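Local coordinates for protein putative Phosphoglycerate mutase (Plasmodium falciparum, PDB 3EOZ) that probably acts as a histidine-phosphatase-type enzyme, with protein serine/threonine phosphatase or phosphoglycerate mutase activity, at residues 57-62 / 182-187; 165-170 / 195-200. One frame throughout, in Å; residues are numbered along the deposited sequence.

Contact 1. Residues 57-62 / 182-187; sequences GKKLKD and CGITWL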
ATOM      1  N   GLY B  57      16.275  19.494   4.930  1.00 54.57           N
ATOM      2  CA  GLY B  57      17.435  20.183   4.352  1.00 54.09           C
ATOM      3  C   GLY B  57      18.741  19.558   4.799  1.00 53.59           C
ATOM      4  O   GLY B  57      19.620  19.285   3.979  1.00 53.06           O
ATOM      5  N   LYS B  58      18.852  19.320   6.104  1.00 53.69           N
ATOM      6  CA  LYS B  58      20.029  18.673   6.679  1.00 54.07           C
ATOM      7  C   LYS B  58      20.268  17.328   6.010  1.00 54.26           C
ATOM      8  O   LYS B  58      21.375  17.054   5.526  1.00 54.38           O
ATOM      9  CB  LYS B  58      19.888  18.520   8.206  1.00 53.87           C
ATOM     10  N   LYS B  59      19.215  16.513   5.955  1.00 54.90           N
ATOM     11  CA  LYS B  59      19.281  15.166   5.351  1.00 55.24           C
ATOM     12  C   LYS B  59      19.689  15.189   3.885  1.00 55.27           C
ATOM     13  O   LYS B  59      20.513  14.383   3.453  1.00 55.04           O
ATOM     14  CB  LYS B  59      17.926  14.450   5.465  1.00 55.34           C
ATOM     15  CG  LYS B  59      18.014  12.938   5.238  1.00 55.29           C
ATOM     16  CD  LYS B  59      18.397  12.245   6.534  1.00 55.49           C
ATOM     17  CE  LYS B  59      19.023  10.910   6.306  1.00 55.36           C
ATOM     18  NZ  LYS B  59      19.506  10.404   7.614  1.00 55.66           N
ATOM     19  N   LEU B  60      19.092  16.102   3.124  1.00 55.73           N
ATOM     20  CA  LEU B  60      19.468  16.302   1.723  1.00 56.31           C
ATOM     21  C   LEU B  60      20.958  16.609   1.592  1.00 57.11           C
ATOM     22  O   LEU B  60      21.655  15.965   0.798  1.00 56.83           O
ATOM     23  CB  LEU B  60      18.630  17.410   1.090  1.00 56.09           C
ATOM     24  CG  LEU B  60      17.162  17.030   0.890  1.00 56.15           C
ATOM     25  CD1 LEU B  60      16.254  18.252   0.841  1.00 55.96           C
ATOM     26  CD2 LEU B  60      17.007  16.187  -0.372  1.00 55.36           C
ATOM     27  N   LYS B  61      21.456  17.568   2.380  1.00 58.27           N
ATOM     28  CA  LYS B  61      22.896  17.890   2.353  1.00 59.33           C
ATOM     29  C   LYS B  61      23.729  16.646   2.659  1.00 60.14           C
ATOM     30  O   LYS B  61      24.765  16.413   2.026  1.00 60.27           O
ATOM     31  CB  LYS B  61      23.252  19.030   3.321  1.00 59.43           C
ATOM     32  N   ASP B  62      23.263  15.831   3.600  1.00 61.24           N
ATOM     33  CA  ASP B  62      23.977  14.599   3.931  1.00 62.43           C
ATOM     34  C   ASP B  62      23.987  13.606   2.777  1.00 62.66           C
ATOM     35  O   ASP B  62      25.034  13.055   2.451  1.00 62.99           O
ATOM     36  CB  ASP B  62      23.418  13.953   5.202  1.00 62.74           C
ATOM     37  CG  ASP B  62      23.806  14.713   6.459  1.00 64.65           C
ATOM     38  OD1 ASP B  62      24.733  15.557   6.390  1.00 66.95           O
ATOM     39  OD2 ASP B  62      23.187  14.465   7.523  1.00 67.42           O
ATOM     40  N   CYS B 182       6.758   9.974   3.768  1.00 45.14           N
ATOM     41  CA  CYS B 182       8.122  10.306   3.345  1.00 44.51           C
ATOM     42  C   CYS B 182       8.229  11.759   2.914  1.00 44.14           C
ATOM     43  O   CYS B 182       7.324  12.296   2.239  1.00 44.32           O
ATOM     44  CB  CYS B 182       8.544   9.421   2.177  1.00 44.66           C
ATOM     45  SG  CYS B 182       8.581   7.675   2.563  1.00 43.55           S
ATOM     46  N   GLY B 183       9.342  12.383   3.287  1.00 42.86           N
ATOM     47  CA  GLY B 183       9.623  13.762   2.902  1.00 42.29           C
ATOM     48  C   GLY B 183      10.592  13.879   1.742  1.00 41.89           C
ATOM     49  O   GLY B 183      10.623  14.908   1.066  1.00 42.34           O
ATOM     50  N   ILE B 184      11.401  12.843   1.512  1.00 41.15           N
ATOM     51  CA  ILE B 184      12.294  12.798   0.352  1.00 40.64           C
ATOM     52  C   ILE B 184      12.005  11.509  -0.419  1.00 40.61           C
ATOM     53  O   ILE B 184      11.972  10.418   0.150  1.00 39.67           O
ATOM     54  CB  ILE B 184      13.819  12.850   0.745  1.00 40.87           C
ATOM     55  CG1 ILE B 184      14.136  14.050   1.652  1.00 41.27           C
ATOM     56  CG2 ILE B 184      14.708  12.870  -0.486  1.00 38.79           C
ATOM     57  CD1 ILE B 184      15.517  13.946   2.357  1.00 41.23           C
ATOM     58  N   THR B 185      11.818  11.635  -1.710  1.00 40.97           N
ATOM     59  CA  THR B 185      11.631  10.510  -2.578  1.00 41.66           C
ATOM     60  C   THR B 185      12.558  10.692  -3.734  1.00 41.87           C
ATOM     61  O   THR B 185      12.461  11.638  -4.433  1.00 42.26           O
ATOM     62  CB  THR B 185      10.234  10.461  -3.092  1.00 41.78           C
ATOM     63  OG1 THR B 185       9.350  10.450  -1.998  1.00 43.47           O
ATOM     64  CG2 THR B 185      10.011   9.237  -3.829  1.00 41.37           C
ATOM     65  N   TRP B 186      13.453   9.758  -3.936  1.00 42.26           N
ATOM     66  CA  TRP B 186      14.497   9.902  -4.909  1.00 43.14           C
ATOM     67  C   TRP B 186      14.466   8.750  -5.888  1.00 43.13           C
ATOM     68  O   TRP B 186      14.725   7.654  -5.531  1.00 43.13           O
ATOM     69  CB  TRP B 186      15.807   9.949  -4.143  1.00 43.21           C
ATOM     70  CG  TRP B 186      17.027  10.006  -4.915  1.00 44.90           C
ATOM     71  CD1 TRP B 186      17.159   9.821  -6.221  1.00 46.16           C
ATOM     72  CD2 TRP B 186      18.332  10.233  -4.414  1.00 47.81           C
ATOM     73  NE1 TRP B 186      18.451   9.922  -6.588  1.00 46.11           N
ATOM     74  CE2 TRP B 186      19.198  10.183  -5.486  1.00 47.30           C
ATOM     75  CE3 TRP B 186      18.848  10.489  -3.154  1.00 50.94           C
ATOM     76  CZ2 TRP B 186      20.546  10.380  -5.354  1.00 49.60           C
ATOM     77  CZ3 TRP B 186      20.181  10.682  -3.026  1.00 52.00           C
ATOM     78  CH2 TRP B 186      21.020  10.625  -4.116  1.00 51.32           C
ATOM     79  N   LEU B 187      14.154   9.007  -7.139  1.00 43.59           N
ATOM     80  CA  LEU B 187      14.100   7.941  -8.103  1.00 44.38           C
ATOM     81  C   LEU B 187      15.287   7.862  -9.012  1.00 45.44           C
ATOM     82  O   LEU B 187      15.869   8.842  -9.311  1.00 45.65           O
ATOM     83  CB  LEU B 187      12.884   8.095  -8.966  1.00 20.00           C
ATOM     84  CG  LEU B 187      11.584   8.088  -8.226  1.00 20.00           C
ATOM     85  CD1 LEU B 187      11.469   9.377  -7.516  1.00 20.00           C
ATOM     86  CD2 LEU B 187      10.466   7.901  -9.177  1.00 20.00           C
TER

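Contact 2. Residues 165-170 / 195-200; sequences RALQIP and VVLREF. With PO4 (phosphate ion), chain D.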
ATOM      1  N   ARG B 165       1.593   8.235 -11.250  1.00 34.86           N
ATOM      2  CA  ARG B 165       1.838   8.176 -12.679  1.00 35.54           C
ATOM      3  C   ARG B 165       3.197   7.510 -13.000  1.00 35.60           C
ATOM      4  O   ARG B 165       3.250   6.550 -13.765  1.00 35.99           O
ATOM      5  CB  ARG B 165       1.726   9.575 -13.261  1.00 35.68           C
ATOM      6  CG  ARG B 165       1.967   9.613 -14.721  1.00 37.64           C
ATOM      7  CD  ARG B 165       1.573  10.945 -15.347  1.00 38.80           C
ATOM      8  NE  ARG B 165       1.946  10.921 -16.766  1.00 39.36           N
ATOM      9  CZ  ARG B 165       1.777  11.927 -17.609  1.00 39.57           C
ATOM     10  NH1 ARG B 165       1.237  13.067 -17.195  1.00 40.75           N
ATOM     11  NH2 ARG B 165       2.178  11.799 -18.863  1.00 40.64           N
ATOM     12  N   ALA B 166       4.280   7.961 -12.374  1.00 34.95           N
ATOM     13  CA  ALA B 166       5.612   7.412 -12.690  1.00 34.31           C
ATOM     14  C   ALA B 166       5.745   5.939 -12.321  1.00 33.83           C
ATOM     15  O   ALA B 166       6.400   5.162 -13.026  1.00 33.24           O
ATOM     16  CB  ALA B 166       6.741   8.246 -11.994  1.00 33.79           C
ATOM     17  N   LEU B 167       5.156   5.553 -11.193  1.00 33.83           N
ATOM     18  CA  LEU B 167       5.328   4.190 -10.695  1.00 33.12           C
ATOM     19  C   LEU B 167       4.142   3.300 -11.061  1.00 32.26           C
ATOM     20  O   LEU B 167       4.133   2.119 -10.732  1.00 31.61           O
ATOM     21  CB  LEU B 167       5.576   4.192  -9.195  1.00 33.10           C
ATOM     22  CG  LEU B 167       6.751   5.069  -8.768  1.00 32.43           C
ATOM     23  CD1 LEU B 167       6.837   5.089  -7.283  1.00 31.92           C
ATOM     24  CD2 LEU B 167       8.072   4.589  -9.392  1.00 31.84           C
ATOM     25  N   GLN B 168       3.176   3.858 -11.785  1.00 31.59           N
ATOM     26  CA  GLN B 168       1.976   3.096 -12.189  1.00 31.33           C
ATOM     27  C   GLN B 168       1.333   2.435 -10.997  1.00 30.41           C
ATOM     28  O   GLN B 168       1.110   1.239 -11.002  1.00 29.91           O
ATOM     29  CB  GLN B 168       2.333   2.019 -13.211  1.00 31.40           C
ATOM     30  CG  GLN B 168       3.139   2.497 -14.403  1.00 33.07           C
ATOM     31  CD  GLN B 168       3.638   1.321 -15.222  1.00 35.87           C
ATOM     32  OE1 GLN B 168       2.856   0.676 -15.936  1.00 39.54           O
ATOM     33  NE2 GLN B 168       4.940   1.018 -15.109  1.00 34.57           N
ATOM     34  N   ILE B 169       1.087   3.212  -9.956  1.00 30.26           N
ATOM     35  CA  ILE B 169       0.573   2.676  -8.717  1.00 30.42           C
ATOM     36  C   ILE B 169      -0.867   2.237  -8.905  1.00 30.96           C
ATOM     37  O   ILE B 169      -1.665   2.969  -9.473  1.00 30.52           O
ATOM     38  CB  ILE B 169       0.573   3.735  -7.602  1.00 30.84           C
ATOM     39  CG1 ILE B 169       2.036   4.127  -7.244  1.00 30.55           C
ATOM     40  CG2 ILE B 169      -0.248   3.219  -6.414  1.00 28.53           C
ATOM     41  CD1 ILE B 169       2.173   5.263  -6.202  1.00 29.94           C
ATOM     42  N   PRO B 170      -1.204   1.039  -8.425  1.00 31.74           N
ATOM     43  CA  PRO B 170      -2.564   0.580  -8.671  1.00 32.29           C
ATOM     44  C   PRO B 170      -3.604   1.413  -7.941  1.00 33.28           C
ATOM     45  O   PRO B 170      -3.356   1.967  -6.861  1.00 32.99           O
ATOM     46  CB  PRO B 170      -2.575  -0.850  -8.160  1.00 32.66           C
ATOM     47  CG  PRO B 170      -1.201  -1.087  -7.523  1.00 32.00           C
ATOM     48  CD  PRO B 170      -0.313   0.004  -7.875  1.00 31.25           C
ATOM     49  N   VAL B 195      13.617   0.793 -12.034  1.00 53.21           N
ATOM     50  CA  VAL B 195      13.462   1.854 -11.051  1.00 51.11           C
ATOM     51  C   VAL B 195      14.080   1.468  -9.739  1.00 49.64           C
ATOM     52  O   VAL B 195      13.903   0.358  -9.265  1.00 49.88           O
ATOM     53  CB  VAL B 195      11.989   2.137 -10.780  1.00 51.02           C
ATOM     54  CG1 VAL B 195      11.847   3.241  -9.739  1.00 49.93           C
ATOM     55  CG2 VAL B 195      11.276   2.477 -12.082  1.00 50.11           C
ATOM     56  N   VAL B 196      14.808   2.397  -9.151  1.00 48.12           N
ATOM     57  CA  VAL B 196      15.270   2.260  -7.781  1.00 46.70           C
ATOM     58  C   VAL B 196      14.705   3.455  -7.054  1.00 45.63           C
ATOM     59  O   VAL B 196      14.783   4.585  -7.536  1.00 45.43           O
ATOM     60  CB  VAL B 196      16.792   2.226  -7.701  1.00 46.38           C
ATOM     61  CG1 VAL B 196      17.251   2.203  -6.254  1.00 45.94           C
ATOM     62  CG2 VAL B 196      17.303   1.000  -8.452  1.00 46.06           C
ATOM     63  N   LEU B 197      14.098   3.213  -5.911  1.00 44.32           N
ATOM     64  CA  LEU B 197      13.375   4.279  -5.238  1.00 43.47           C
ATOM     65  C   LEU B 197      13.976   4.420  -3.873  1.00 42.00           C
ATOM     66  O   LEU B 197      13.940   3.478  -3.098  1.00 41.42           O
ATOM     67  CB  LEU B 197      11.897   3.908  -5.185  1.00 43.41           C
ATOM     68  CG  LEU B 197      10.910   4.743  -4.392  1.00 44.84           C
ATOM     69  CD1 LEU B 197      10.703   6.084  -5.080  1.00 46.28           C
ATOM     70  CD2 LEU B 197       9.600   3.961  -4.282  1.00 44.66           C
ATOM     71  N   ARG B 198      14.554   5.581  -3.583  1.00 41.02           N
ATOM     72  CA  ARG B 198      15.053   5.849  -2.236  1.00 40.95           C
ATOM     73  C   ARG B 198      14.090   6.790  -1.536  1.00 39.89           C
ATOM     74  O   ARG B 198      13.905   7.910  -1.982  1.00 39.82           O
ATOM     75  CB  ARG B 198      16.472   6.430  -2.232  1.00 41.10           C
ATOM     76  CG  ARG B 198      17.482   5.640  -3.043  1.00 42.25           C
ATOM     77  CD  ARG B 198      18.879   6.286  -3.013  1.00 43.19           C
ATOM     78  N   GLU B 199      13.498   6.313  -0.444  1.00 38.98           N
ATOM     79  CA  GLU B 199      12.586   7.083   0.377  1.00 38.72           C
ATOM     80  C   GLU B 199      13.138   7.358   1.788  1.00 38.62           C
ATOM     81  O   GLU B 199      13.790   6.507   2.390  1.00 38.56           O
ATOM     82  CB  GLU B 199      11.258   6.343   0.476  1.00 38.61           C
ATOM     83  CG  GLU B 199      10.534   6.273  -0.859  1.00 38.50           C
ATOM     84  CD  GLU B 199       9.352   5.314  -0.856  1.00 37.35           C
ATOM     85  OE1 GLU B 199       8.209   5.790  -0.865  1.00 36.37           O
ATOM     86  OE2 GLU B 199       9.560   4.092  -0.863  1.00 36.85           O
ATOM     87  N   PHE B 200      12.856   8.556   2.303  1.00 38.31           N
ATOM     88  CA  PHE B 200      13.265   8.971   3.648  1.00 38.00           C
ATOM     89  C   PHE B 200      12.030   9.520   4.288  1.00 37.69           C
ATOM     90  O   PHE B 200      11.332  10.325   3.689  1.00 36.33           O
ATOM     91  CB  PHE B 200      14.326  10.082   3.607  1.00 38.10           C
ATOM     92  CG  PHE B 200      15.542   9.724   2.807  1.00 38.07           C
ATOM     93  CD1 PHE B 200      15.500   9.698   1.423  1.00 38.12           C
ATOM     94  CD2 PHE B 200      16.717   9.385   3.431  1.00 38.61           C
ATOM     95  CE1 PHE B 200      16.623   9.339   0.675  1.00 37.78           C
ATOM     96  CE2 PHE B 200      17.857   9.040   2.676  1.00 38.97           C
ATOM     97  CZ  PHE B 200      17.795   9.021   1.311  1.00 37.70           C
TER
HETATM   98  P   PO4 D 215       3.961   7.957 -18.250  1.00 74.29           P
HETATM   99  O1  PO4 D 215       3.650   6.545 -18.704  1.00 75.67           O
HETATM  100  O2  PO4 D 215       5.246   7.958 -17.439  1.00 71.17           O
HETATM  101  O3  PO4 D 215       4.139   8.819 -19.472  1.00 74.99           O
HETATM  102  O4  PO4 D 215       2.768   8.485 -17.484  1.00 73.20           O

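Contact 1. Residues 57-62 / 182-187
Ile184 meets Leu60 and Lys59 through apolar atoms, and CD1 at the end of its longer branch does most of the touching. Ile184 CD1 lies 3.8 Å from Leu60 CG. Both branches of Ile184 reach the same methyl of the leucine: Ile184 CG2 is 4.0 Å from Leu60 CD2, and CG1 only slightly farther. The two side chains run past each other in opposite directions. Leu60 has its CG trans to the carbonyl carbon (chi1 -70°), which brings the branched end nearer to the strand than its CB. The helix, 49-64, packs here on one face of the central mixed sheet of the histidine phosphatase fold, over strand 182-189. Ile184 belongs to a classic beta bulge, paired together with Gly183 opposite Phe200, and its side chain also touches Thr56 and Ile63 of the helix and Ile25 of strand 22-28. Lys59 contributes its aliphatic part alone, crossing Ile184 at about a right angle with Lys59 CG 3.9 Å from Ile184 CD1. Beyond this point the lysine chain bends at chi2 (85°) and carries its amino group away from the strand.

Contact 2. Residues 165-170 / 195-200
A Schellman motif closes helix 156-166, with Gln168 at positive phi, and Leu167, the residue before Gln168, meets Val195 and Leu197 in segment 195-200. The contact is apolar and buried. Leu167 divides its two methyls between the partners: Leu167 CD2 is 4.0 Å from Val195 CG1, while Leu167 CD1 lies 4.2 Å from Leu197 CD2. The fork of one leucine thus spans two residues that sit two apart in the chain, both pointing their side chains toward the leucine. In Val195 the touching methyl, CG1, stands opposite the backbone N across the first torsion (chi1 179°), and the valine and leucine side chains meet at a slant.

On the helix itself, Arg165 takes no part in this apolar cluster but holds a phosphate ion, probably from the crystallisation liquor. Its chain is extended, and Arg165 NE donates to O4 of the phosphate at 2.7 Å with a nearly straight N-H...O angle of 166°. The phosphorus lies in the guanidinium plane, at its edge. NH1 is hydrogen-bonded to Asn132 OD1 and Tyr161 OH, which should help fix the rotation of the group, and Tyr135 OH gives the phosphate a second protein partner.

Around the contact, Leu197 also packs on Thr185 and Leu187 of the neighbouring strand 182-189, and Val195 on Phe214 at the C terminus. Ala166 rests against Tyr135 and Phe139 of helix 114-139. The turn also faces the second subunit, where Leu167 O and Gln168 OE1 are hydrogen-bonded to His205 and Arg28 of that subunit. The contact therefore joins the end of helix 156-166, which also touches helix 114-139 and the second subunit, to the antiparallel part of the central sheet.

From the N terminus, the chain passes strand 22-28 and reaches helix 49-64, where contact 1 begins; its loop closes some 120 residues later at strand 182-189. Contact 2 opens inside that loop, at the end of helix 156-166, and closes beyond it at segment 195-200, so the two cross. Their second segments lie on adjacent antiparallel strands, joined by Trp186 N to Arg198 O (2.7 Å) and Gly183 N to Phe200 O (2.9 Å), both probable hydrogen bonds. Contact 1 ties helix 49-64 to this strand pair, and contact 2 ties the end of helix 156-166 to it.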